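Local coordinates for Lin1840 protein (Listeria innocua serovar 6a, PDB 4ZOC) that probably hydrolyses terminal, non-reducing beta-D-glucosyl residues to release beta-D-glucose, as a family 3 beta-glucosidase with a part in beta-1,2-glucan metabolism, at residues L61-S65 and A66-I70; K166-V169 and D170-G174; V256-E260 and M261-G265. The protein carries 2 engineered substitutions. All blocks are in the same frame, centred on the assembly; numbering follows the deposited sequence.

Contact 1: L61-S65 and A66-I70; sequences LGSSS and ALDMI
An N-cap contact starts helix 66-79 here: Ser65 occupies the N-cap position, and Ser64 and Ser65 together are tied to Asp68 one turn ahead. It lies where strand 59-61 of the family 3 TIM barrel gives way to the helix that follows it, and Ser64's side chain is about 13 Å from a bound glucose. The general principle is that the first turn of a helix has backbone N-H groups with no preceding turn to receive them, and the side chain just before it can do so. Ser65 OG lies between its own backbone N and carbonyl carbon (chi1 70°), which turns it onto the helix start. There Ser65 OG accepts from Asp68 N at 3.2 Å, with a fairly straight approach, and more weakly from Leu67 N at 3.3 Å. Ala66 N is taken up separately by Asp129. The ordinary helical ladder opens with Met69 N donating to Ser65 O at 3.0 Å.

Asp68 in turn reaches back, but to Ser64, one residue before the N-cap residue that a textbook capping box would use. Its carboxylate swings back over the loop, where OD2 receives two donors, while OD1 is held by Thr33 OG1 and Asn34 N. A carboxylate gripped at both oxygens is fixed in rotation, and its position in the first helical turn would probably be stabilised by the helix dipole. Ser63 OG also touches Asp68 CB at 3.4 Å. The two donors to OD2 arrive from different directions: Ser64 N, 3.0 Å from Asp68 OD2, meets the anti lone pair of that oxygen, whereas Ser64 OG, at 2.7 Å, comes from above the carboxylate plane, 50° out of it.

Contact 2: K166-V169 and D170-G174; sequences KAMV and DGYQG
Met168 and Tyr172, one helical turn apart, lie side by side and point the same way from helix 158-173; Val169 and Gln173 repeat the pattern on an adjoining face. Tyr172 has its ring anti to its carbonyl carbon (chi1 -67°), which lays the ring against the preceding turn and brings Tyr172 CD2 to 3.2 Å from Met168 O. The Met168 chain runs extended alongside it. Met168 CB touches Tyr172 CE2 at 4.1 Å, and Met168 SD lies obliquely beside the ring in a Met-aromatic contact, 5.4 Å from the Tyr172 ring centroid and 61° off the normal. The phenol oxygen finds its own partner in Ser136 OG, while helix 112-128 packs against both side chains through Met118 and Ala119.

In the second pair the stem of Gln173 rests on the previous turn, Gln173 CB 3.3 Å from Val169 O, and Val169 CG1 meets the amide at NE2, 3.6 Å away. That amide is buried but well satisfied: OE1 accepts from Ala188 N and Lys232 N, and NE2 donates to Gly230 O. Regular i to i+4 bonds, such as Tyr172 N to Met168 O at 2.8 Å, hold both pairs in step, and Gly174 ends the helix with positive phi. The i to i+4 pairing is that of any alpha-helix; this one belongs to the beta-alpha-beta crossover of the barrel that leads from strand 133-134 to strand 187-193.

Contact 3: V256-E260 and M261-G265; sequences VLRGE and MEFDG
Arg258 keeps CG anti to its carbonyl carbon (chi1 -62°) and then runs extended to NE, carrying the guanidinium forward to Gly265; Leu257 and Phe263 both place CG anti to their backbone N (chi1 175° and 174°), and lie side by side pointing the same way. The guanidinium grips a single acceptor end-on: Gly265 O accepts from Arg258 NH1 at 2.9 Å and Arg258 NH2 at 3.2 Å, and lies almost in the guanidinium plane. A weak bond from Arg258 NH1 to Phe263 O, 3.4 Å long, adds to it. Asp299 forms a salt bridge with NH2, which also donates to Gly297 O; the carboxylate probably balances the charge. Leu257 CD1 packs on Phe263 CB at 3.7 Å, while Gly265 N sits over the centre of one face of the ring.

This fold-back illustrates how a helix can end by widening. Met261 N bonds to Val256 O at 2.8 Å, five residues back, in a pi-type turn, and Phe263 N reaches Leu257 O at 3.1 Å, six residues back, once Glu262 has adopted positive phi. Met261 CE meanwhile touches Val256 CG1 at 3.9 Å. Helix 250-260 is thereby led into strand 266-268, with Leu257 and Met261 touching both Ile227 of helix 221-228 and Phe193 of strand 187-193, and Leu267 of strand 266-268 lying against Leu257 and Arg258.

All three contacts belong to the N-terminal TIM-barrel domain and follow one another along the chain without overlapping. Contact 1 opens the helix after strand 59-61; contacts 2 and 3 lie at the far ends of the helices leading to strands 187-193 and 266-268. The centres of contacts 1 and 2 are about 23 Å apart. Those of contacts 1 and 3 are about 31 Å apart, and those of contacts 2 and 3 about 19 Å. None touches another, though contacts 2 and 3 approach to about 8 Å between nearest atoms and both pack on helix 221-228. Together they illustrate how one barrel starts a helix after a strand and closes helices before the next.

Contact 1: L61-S65 and A66-I70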
ATOM      1  N   LEU A  61      25.739 -24.105  -0.964  1.00 11.36           N
ATOM      2  CA  LEU A  61      24.271 -24.209  -0.790  1.00 12.47           C
ATOM      3  C   LEU A  61      23.618 -25.050  -1.857  1.00  9.55           C
ATOM      4  O   LEU A  61      24.027 -25.047  -3.039  1.00  9.26           O
ATOM      5  CB  LEU A  61      23.572 -22.872  -0.679  1.00 18.68           C
ATOM      6  CG  LEU A  61      23.150 -22.250  -2.011  1.00 17.59           C
ATOM      7  CD1 LEU A  61      22.261 -21.068  -1.722  1.00 21.52           C
ATOM      8  CD2 LEU A  61      24.446 -21.829  -2.629  1.00 21.56           C
ATOM      9  N   GLY A  62      22.653 -25.845  -1.412  1.00  9.06           N
ATOM     10  CA  GLY A  62      21.905 -26.657  -2.285  1.00 10.87           C
ATOM     11  C   GLY A  62      22.625 -27.915  -2.825  1.00  9.56           C
ATOM     12  O   GLY A  62      22.409 -28.298  -3.970  1.00  9.68           O
ATOM     13  N   SER A  63      23.434 -28.535  -1.980  1.00  9.24           N
ATOM     14  CA  SER A  63      23.874 -29.926  -2.245  1.00 10.87           C
ATOM     15  C   SER A  63      22.666 -30.808  -2.684  1.00 13.10           C
ATOM     16  O   SER A  63      21.558 -30.604  -2.229  1.00 12.83           O
ATOM     17  CB  SER A  63      24.567 -30.536  -1.042  1.00 11.34           C
ATOM     18  OG  SER A  63      24.861 -31.899  -1.258  1.00 13.13           O
ATOM     19  N   SER A  64      22.893 -31.717  -3.640  1.00 12.73           N
ATOM     20  CA  SER A  64      21.809 -32.520  -4.164  1.00 14.26           C
ATOM     21  C   SER A  64      21.522 -33.770  -3.395  1.00 11.26           C
ATOM     22  O   SER A  64      20.440 -34.338  -3.577  1.00 13.58           O
ATOM     23  CB  SER A  64      21.987 -32.821  -5.695  1.00 14.79           C
ATOM     24  OG  SER A  64      23.195 -33.508  -5.926  1.00 14.21           O
ATOM     25  N   SER A  65      22.442 -34.228  -2.539  1.00 11.94           N
ATOM     26  CA  SER A  65      22.311 -35.485  -1.797  1.00 10.85           C
ATOM     27  C   SER A  65      23.506 -35.697  -0.849  1.00 10.77           C
ATOM     28  O   SER A  65      24.508 -34.954  -0.887  1.00 10.97           O
ATOM     29  CB  SER A  65      22.313 -36.711  -2.748  1.00 12.68           C
ATOM     30  OG  SER A  65      23.611 -36.902  -3.320  1.00 14.15           O
ATOM     31  N   ALA A  66      23.384 -36.706  -0.008  1.00 10.81           N
ATOM     32  CA  ALA A  66      24.469 -37.078   0.928  1.00 11.55           C
ATOM     33  C   ALA A  66      25.732 -37.388   0.192  1.00 11.58           C
ATOM     34  O   ALA A  66      26.770 -36.999   0.649  1.00 11.55           O
ATOM     35  CB  ALA A  66      24.077 -38.276   1.757  1.00 10.86           C
ATOM     36  N   LEU A  67      25.651 -38.044  -0.970  1.00 13.45           N
ATOM     37  CA  LEU A  67      26.869 -38.398  -1.702  1.00 14.79           C
ATOM     38  C   LEU A  67      27.523 -37.147  -2.365  1.00 15.42           C
ATOM     39  O   LEU A  67      28.745 -37.085  -2.564  1.00 14.08           O
ATOM     40  CB  LEU A  67      26.633 -39.489  -2.734  1.00 17.61           C
ATOM     41  CG  LEU A  67      27.070 -40.925  -2.499  1.00 25.03           C
ATOM     42  CD1 LEU A  67      26.929 -41.449  -1.081  1.00 23.80           C
ATOM     43  CD2 LEU A  67      26.351 -41.873  -3.466  1.00 19.26           C
ATOM     44  N   ASP A  68      26.684 -36.198  -2.766  1.00 12.92           N
ATOM     45  CA  ASP A  68      27.130 -34.928  -3.270  1.00 12.96           C
ATOM     46  C   ASP A  68      27.958 -34.279  -2.152  1.00 12.02           C
ATOM     47  O   ASP A  68      29.141 -33.893  -2.352  1.00 13.25           O
ATOM     48  CB  ASP A  68      25.951 -34.035  -3.709  1.00 12.28           C
ATOM     49  CG  ASP A  68      26.306 -33.047  -4.812  1.00 14.61           C
ATOM     50  OD1 ASP A  68      27.450 -33.038  -5.328  1.00 17.64           O
ATOM     51  OD2 ASP A  68      25.421 -32.209  -5.158  1.00 15.18           O
ATOM     52  N   MET A  69      27.369 -34.180  -0.976  1.00 12.44           N
ATOM     53  CA  MET A  69      28.049 -33.588   0.177  1.00 12.15           C
ATOM     54  C   MET A  69      29.389 -34.304   0.483  1.00 12.42           C
ATOM     55  O   MET A  69      30.467 -33.683   0.604  1.00 12.54           O
ATOM     56  CB  MET A  69      27.100 -33.613   1.368  1.00 11.98           C
ATOM     57  CG  MET A  69      27.641 -33.098   2.688  1.00 11.76           C
ATOM     58  SD  MET A  69      28.790 -34.104   3.605  1.00 13.91           S
ATOM     59  CE  MET A  69      27.647 -35.264   4.364  1.00 16.20           C
ATOM     60  N   ILE A  70      29.331 -35.603   0.599  1.00 11.87           N
ATOM     61  CA  ILE A  70      30.550 -36.380   0.989  1.00 14.03           C
ATOM     62  C   ILE A  70      31.656 -36.219  -0.019  1.00 13.25           C
ATOM     63  O   ILE A  70      32.825 -36.007   0.370  1.00 15.53           O
ATOM     64  CB  ILE A  70      30.221 -37.857   1.247  1.00 14.13           C
ATOM     65  CG1 ILE A  70      29.379 -38.015   2.507  1.00 16.14           C
ATOM     66  CG2 ILE A  70      31.510 -38.700   1.354  1.00 17.29           C
ATOM     67  CD1 ILE A  70      28.583 -39.306   2.536  1.00 18.21           C
TER

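Contact 2: K166-V169 and D170-G174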
ATOM      1  N   LYS A 166       9.231 -19.528  16.717  1.00  6.77           N
ATOM      2  CA  LYS A 166       9.916 -20.144  17.819  1.00  9.52           C
ATOM      3  C   LYS A 166       9.749 -21.671  17.811  1.00 10.13           C
ATOM      4  O   LYS A 166      10.729 -22.415  18.011  1.00 10.51           O
ATOM      5  CB  LYS A 166       9.498 -19.612  19.172  1.00 11.17           C
ATOM      6  CG  LYS A 166       9.918 -18.221  19.383  1.00 12.88           C
ATOM      7  CD  LYS A 166       9.600 -17.728  20.785  1.00 17.15           C
ATOM      8  CE  LYS A 166       8.161 -17.500  20.931  1.00 21.00           C
ATOM      9  NZ  LYS A 166       7.887 -17.141  22.359  1.00 27.69           N
ATOM     10  N   ALA A 167       8.524 -22.150  17.552  1.00  9.80           N
ATOM     11  CA  ALA A 167       8.335 -23.575  17.415  1.00  9.31           C
ATOM     12  C   ALA A 167       9.169 -24.208  16.303  1.00 10.28           C
ATOM     13  O   ALA A 167       9.717 -25.300  16.517  1.00 10.12           O
ATOM     14  CB  ALA A 167       6.856 -23.886  17.272  1.00  8.38           C
ATOM     15  N   MET A 168       9.319 -23.519  15.152  1.00  8.55           N
ATOM     16  CA  MET A 168      10.137 -24.071  14.049  1.00 10.66           C
ATOM     17  C   MET A 168      11.605 -24.140  14.429  1.00 10.83           C
ATOM     18  O   MET A 168      12.277 -25.179  14.230  1.00  9.03           O
ATOM     19  CB  MET A 168      10.009 -23.238  12.807  1.00 10.62           C
ATOM     20  CG  MET A 168       8.802 -23.446  11.968  1.00 12.93           C
ATOM     21  SD  MET A 168       9.066 -22.964  10.204  1.00 17.67           S
ATOM     22  CE  MET A 168       7.322 -22.718   9.945  1.00 19.42           C
ATOM     23  N   VAL A 169      12.092 -23.057  15.044  1.00 10.92           N
ATOM     24  CA  VAL A 169      13.510 -23.019  15.477  1.00 12.36           C
ATOM     25  C   VAL A 169      13.788 -24.178  16.457  1.00 12.84           C
ATOM     26  O   VAL A 169      14.778 -24.895  16.328  1.00 10.64           O
ATOM     27  CB  VAL A 169      13.852 -21.665  16.100  1.00 11.84           C
ATOM     28  CG1 VAL A 169      15.246 -21.719  16.776  1.00 12.90           C
ATOM     29  CG2 VAL A 169      13.820 -20.573  15.055  1.00 11.52           C
ATOM     30  N   ASP A 170      12.891 -24.362  17.435  1.00 12.06           N
ATOM     31  CA  ASP A 170      13.017 -25.437  18.413  1.00 12.57           C
ATOM     32  C   ASP A 170      13.011 -26.822  17.703  1.00 11.48           C
ATOM     33  O   ASP A 170      13.816 -27.693  17.989  1.00 10.31           O
ATOM     34  CB  ASP A 170      11.877 -25.322  19.394  1.00 15.79           C
ATOM     35  CG  ASP A 170      11.972 -26.324  20.523  1.00 25.61           C
ATOM     36  OD1 ASP A 170      13.099 -26.720  20.937  1.00 32.63           O
ATOM     37  OD2 ASP A 170      10.886 -26.714  21.024  1.00 31.24           O
ATOM     38  N   GLY A 171      12.098 -26.998  16.760  1.00 10.42           N
ATOM     39  CA  GLY A 171      12.018 -28.240  15.984  1.00  9.97           C
ATOM     40  C   GLY A 171      13.276 -28.546  15.192  1.00  9.41           C
ATOM     41  O   GLY A 171      13.798 -29.711  15.172  1.00  9.55           O
ATOM     42  N   TYR A 172      13.820 -27.529  14.537  1.00  9.07           N
ATOM     43  CA  TYR A 172      15.047 -27.752  13.694  1.00  9.33           C
ATOM     44  C   TYR A 172      16.263 -28.003  14.568  1.00 10.10           C
ATOM     45  O   TYR A 172      17.015 -28.915  14.307  1.00 12.30           O
ATOM     46  CB  TYR A 172      15.355 -26.554  12.790  1.00  8.36           C
ATOM     47  CG  TYR A 172      14.351 -26.262  11.666  1.00  8.08           C
ATOM     48  CD1 TYR A 172      13.993 -27.235  10.758  1.00  6.73           C
ATOM     49  CD2 TYR A 172      13.886 -24.958  11.422  1.00  8.03           C
ATOM     50  CE1 TYR A 172      13.150 -26.959   9.706  1.00  7.48           C
ATOM     51  CE2 TYR A 172      12.994 -24.714  10.374  1.00  8.20           C
ATOM     52  CZ  TYR A 172      12.644 -25.709   9.516  1.00  6.69           C
ATOM     53  OH  TYR A 172      11.778 -25.451   8.467  1.00  6.67           O
ATOM     54  N   GLN A 173      16.443 -27.155  15.585  1.00 10.07           N
ATOM     55  CA  GLN A 173      17.699 -27.087  16.285  1.00  9.47           C
ATOM     56  C   GLN A 173      17.743 -27.930  17.555  1.00 11.17           C
ATOM     57  O   GLN A 173      18.816 -28.307  18.031  1.00 10.34           O
ATOM     58  CB  GLN A 173      18.028 -25.619  16.656  1.00 11.89           C
ATOM     59  CG  GLN A 173      18.087 -24.663  15.493  1.00 11.45           C
ATOM     60  CD  GLN A 173      18.717 -23.345  15.783  1.00  9.85           C
ATOM     61  OE1 GLN A 173      19.269 -22.709  14.864  1.00  9.45           O
ATOM     62  NE2 GLN A 173      18.640 -22.886  17.020  1.00  8.76           N
ATOM     63  N   GLY A 174      16.611 -28.169  18.148  1.00 13.42           N
ATOM     64  CA  GLY A 174      16.589 -28.565  19.576  1.00 13.51           C
ATOM     65  C   GLY A 174      17.365 -27.627  20.471  1.00 15.57           C
ATOM     66  O   GLY A 174      17.219 -26.419  20.365  1.00 15.13           O
TER

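Contact 3: V256-E260 and M261-G265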
ATOM      1  N   VAL A 256      20.444  -2.531  14.925  1.00 10.99           N
ATOM      2  CA  VAL A 256      19.244  -3.283  15.328  1.00 10.10           C
ATOM      3  C   VAL A 256      19.554  -4.769  15.539  1.00 10.64           C
ATOM      4  O   VAL A 256      19.326  -5.313  16.627  1.00 11.15           O
ATOM      5  CB  VAL A 256      18.076  -3.056  14.358  1.00 10.31           C
ATOM      6  CG1 VAL A 256      16.844  -3.852  14.794  1.00 13.76           C
ATOM      7  CG2 VAL A 256      17.749  -1.532  14.245  1.00 11.45           C
ATOM      8  N   LEU A 257      20.045  -5.458  14.482  1.00  9.76           N
ATOM      9  CA  LEU A 257      20.230  -6.920  14.602  1.00  8.83           C
ATOM     10  C   LEU A 257      21.342  -7.298  15.540  1.00  9.67           C
ATOM     11  O   LEU A 257      21.138  -8.010  16.503  1.00 12.85           O
ATOM     12  CB  LEU A 257      20.540  -7.463  13.215  1.00  9.69           C
ATOM     13  CG  LEU A 257      20.879  -8.955  13.102  1.00  9.13           C
ATOM     14  CD1 LEU A 257      19.657  -9.732  13.505  1.00 10.26           C
ATOM     15  CD2 LEU A 257      21.317  -9.296  11.675  1.00 11.41           C
ATOM     16  N   ARG A 258      22.516  -6.748  15.351  1.00  9.93           N
ATOM     17  CA  ARG A 258      23.668  -7.160  16.221  1.00 10.52           C
ATOM     18  C   ARG A 258      23.662  -6.451  17.540  1.00 12.50           C
ATOM     19  O   ARG A 258      24.040  -7.048  18.548  1.00 15.44           O
ATOM     20  CB  ARG A 258      25.035  -7.056  15.527  1.00 11.34           C
ATOM     21  CG  ARG A 258      25.071  -7.983  14.322  1.00 10.16           C
ATOM     22  CD  ARG A 258      26.493  -8.179  13.900  1.00 12.24           C
ATOM     23  NE  ARG A 258      26.626  -8.858  12.623  1.00 13.50           N
ATOM     24  CZ  ARG A 258      26.582 -10.166  12.519  1.00 12.09           C
ATOM     25  NH1 ARG A 258      26.458 -10.870  13.603  1.00 12.78           N
ATOM     26  NH2 ARG A 258      26.770 -10.745  11.358  1.00 10.00           N
ATOM     27  N   GLY A 259      23.171  -5.230  17.549  1.00 12.89           N
ATOM     28  CA  GLY A 259      23.161  -4.396  18.771  1.00 13.08           C
ATOM     29  C   GLY A 259      21.983  -4.705  19.640  1.00 13.56           C
ATOM     30  O   GLY A 259      22.104  -5.415  20.658  1.00 16.76           O
ATOM     31  N   GLU A 260      20.806  -4.225  19.234  1.00 11.38           N
ATOM     32  CA  GLU A 260      19.602  -4.360  20.027  1.00 11.51           C
ATOM     33  C   GLU A 260      19.129  -5.793  20.188  1.00 13.00           C
ATOM     34  O   GLU A 260      18.766  -6.224  21.278  1.00 12.00           O
ATOM     35  CB  GLU A 260      18.469  -3.491  19.480  1.00 11.44           C
ATOM     36  CG  GLU A 260      18.848  -1.993  19.380  1.00 13.51           C
ATOM     37  CD  GLU A 260      17.757  -1.135  18.748  1.00 18.20           C
ATOM     38  OE1 GLU A 260      16.716  -1.697  18.363  1.00 17.67           O
ATOM     39  OE2 GLU A 260      17.924   0.103  18.665  1.00 20.97           O
ATOM     40  N   MET A 261      19.167  -6.562  19.117  1.00 11.75           N
ATOM     41  CA  MET A 261      18.747  -7.955  19.189  1.00 11.43           C
ATOM     42  C   MET A 261      19.877  -8.888  19.649  1.00 12.02           C
ATOM     43  O   MET A 261      19.637 -10.037  19.870  1.00 12.46           O
ATOM     44  CB  MET A 261      18.216  -8.406  17.838  1.00 11.16           C
ATOM     45  CG  MET A 261      16.854  -7.781  17.514  1.00 12.93           C
ATOM     46  SD  MET A 261      16.262  -8.387  15.917  1.00 14.10           S
ATOM     47  CE  MET A 261      14.942  -7.189  15.697  1.00 13.46           C
ATOM     48  N   GLU A 262      21.090  -8.372  19.719  1.00 12.50           N
ATOM     49  CA  GLU A 262      22.259  -9.139  20.281  1.00 14.20           C
ATOM     50  C   GLU A 262      22.570 -10.367  19.474  1.00 15.50           C
ATOM     51  O   GLU A 262      23.058 -11.379  20.011  1.00 16.89           O
ATOM     52  CB  GLU A 262      22.010  -9.529  21.756  1.00 13.44           C
ATOM     53  CG  GLU A 262      21.794  -8.359  22.664  1.00 18.18           C
ATOM     54  CD  GLU A 262      21.720  -8.833  24.100  1.00 26.54           C
ATOM     55  OE1 GLU A 262      20.607  -9.118  24.531  1.00 42.73           O
ATOM     56  OE2 GLU A 262      22.739  -9.023  24.769  1.00 31.75           O
ATOM     57  N   PHE A 263      22.342 -10.299  18.162  1.00 13.98           N
ATOM     58  CA  PHE A 263      22.651 -11.460  17.311  1.00 12.27           C
ATOM     59  C   PHE A 263      24.155 -11.480  17.019  1.00 13.43           C
ATOM     60  O   PHE A 263      24.705 -10.495  16.528  1.00 14.36           O
ATOM     61  CB  PHE A 263      21.844 -11.359  16.034  1.00 10.86           C
ATOM     62  CG  PHE A 263      22.181 -12.405  15.016  1.00  9.32           C
ATOM     63  CD1 PHE A 263      21.807 -13.745  15.276  1.00  9.57           C
ATOM     64  CD2 PHE A 263      22.917 -12.110  13.855  1.00  9.97           C
ATOM     65  CE1 PHE A 263      22.161 -14.751  14.398  1.00 11.91           C
ATOM     66  CE2 PHE A 263      23.266 -13.148  12.960  1.00  9.77           C
ATOM     67  CZ  PHE A 263      22.875 -14.455  13.230  1.00  9.60           C
ATOM     68  N   ASP A 264      24.793 -12.627  17.286  1.00 12.58           N
ATOM     69  CA  ASP A 264      26.215 -12.755  17.066  1.00 14.60           C
ATOM     70  C   ASP A 264      26.569 -13.932  16.158  1.00 17.81           C
ATOM     71  O   ASP A 264      27.714 -14.370  16.190  1.00 17.69           O
ATOM     72  CB  ASP A 264      26.972 -12.955  18.405  1.00 21.79           C
ATOM     73  CG  ASP A 264      28.500 -12.723  18.266  1.00 22.71           C
ATOM     74  OD1 ASP A 264      28.959 -11.795  17.559  1.00 28.29           O
ATOM     75  OD2 ASP A 264      29.281 -13.452  18.873  1.00 29.83           O
ATOM     76  N   GLY A 265      25.660 -14.346  15.268  1.00 11.70           N
ATOM     77  CA  GLY A 265      25.910 -15.391  14.343  1.00 12.25           C
ATOM     78  C   GLY A 265      26.132 -14.861  12.923  1.00  9.19           C
ATOM     79  O   GLY A 265      26.330 -13.649  12.661  1.00  8.51           O
TER
HETATM   80  O   HOH W   1      26.114  -8.884  18.922  1.00 20.54           O
HETATM   81  O   HOH W   2      17.614  -8.389  23.094  1.00 35.32           O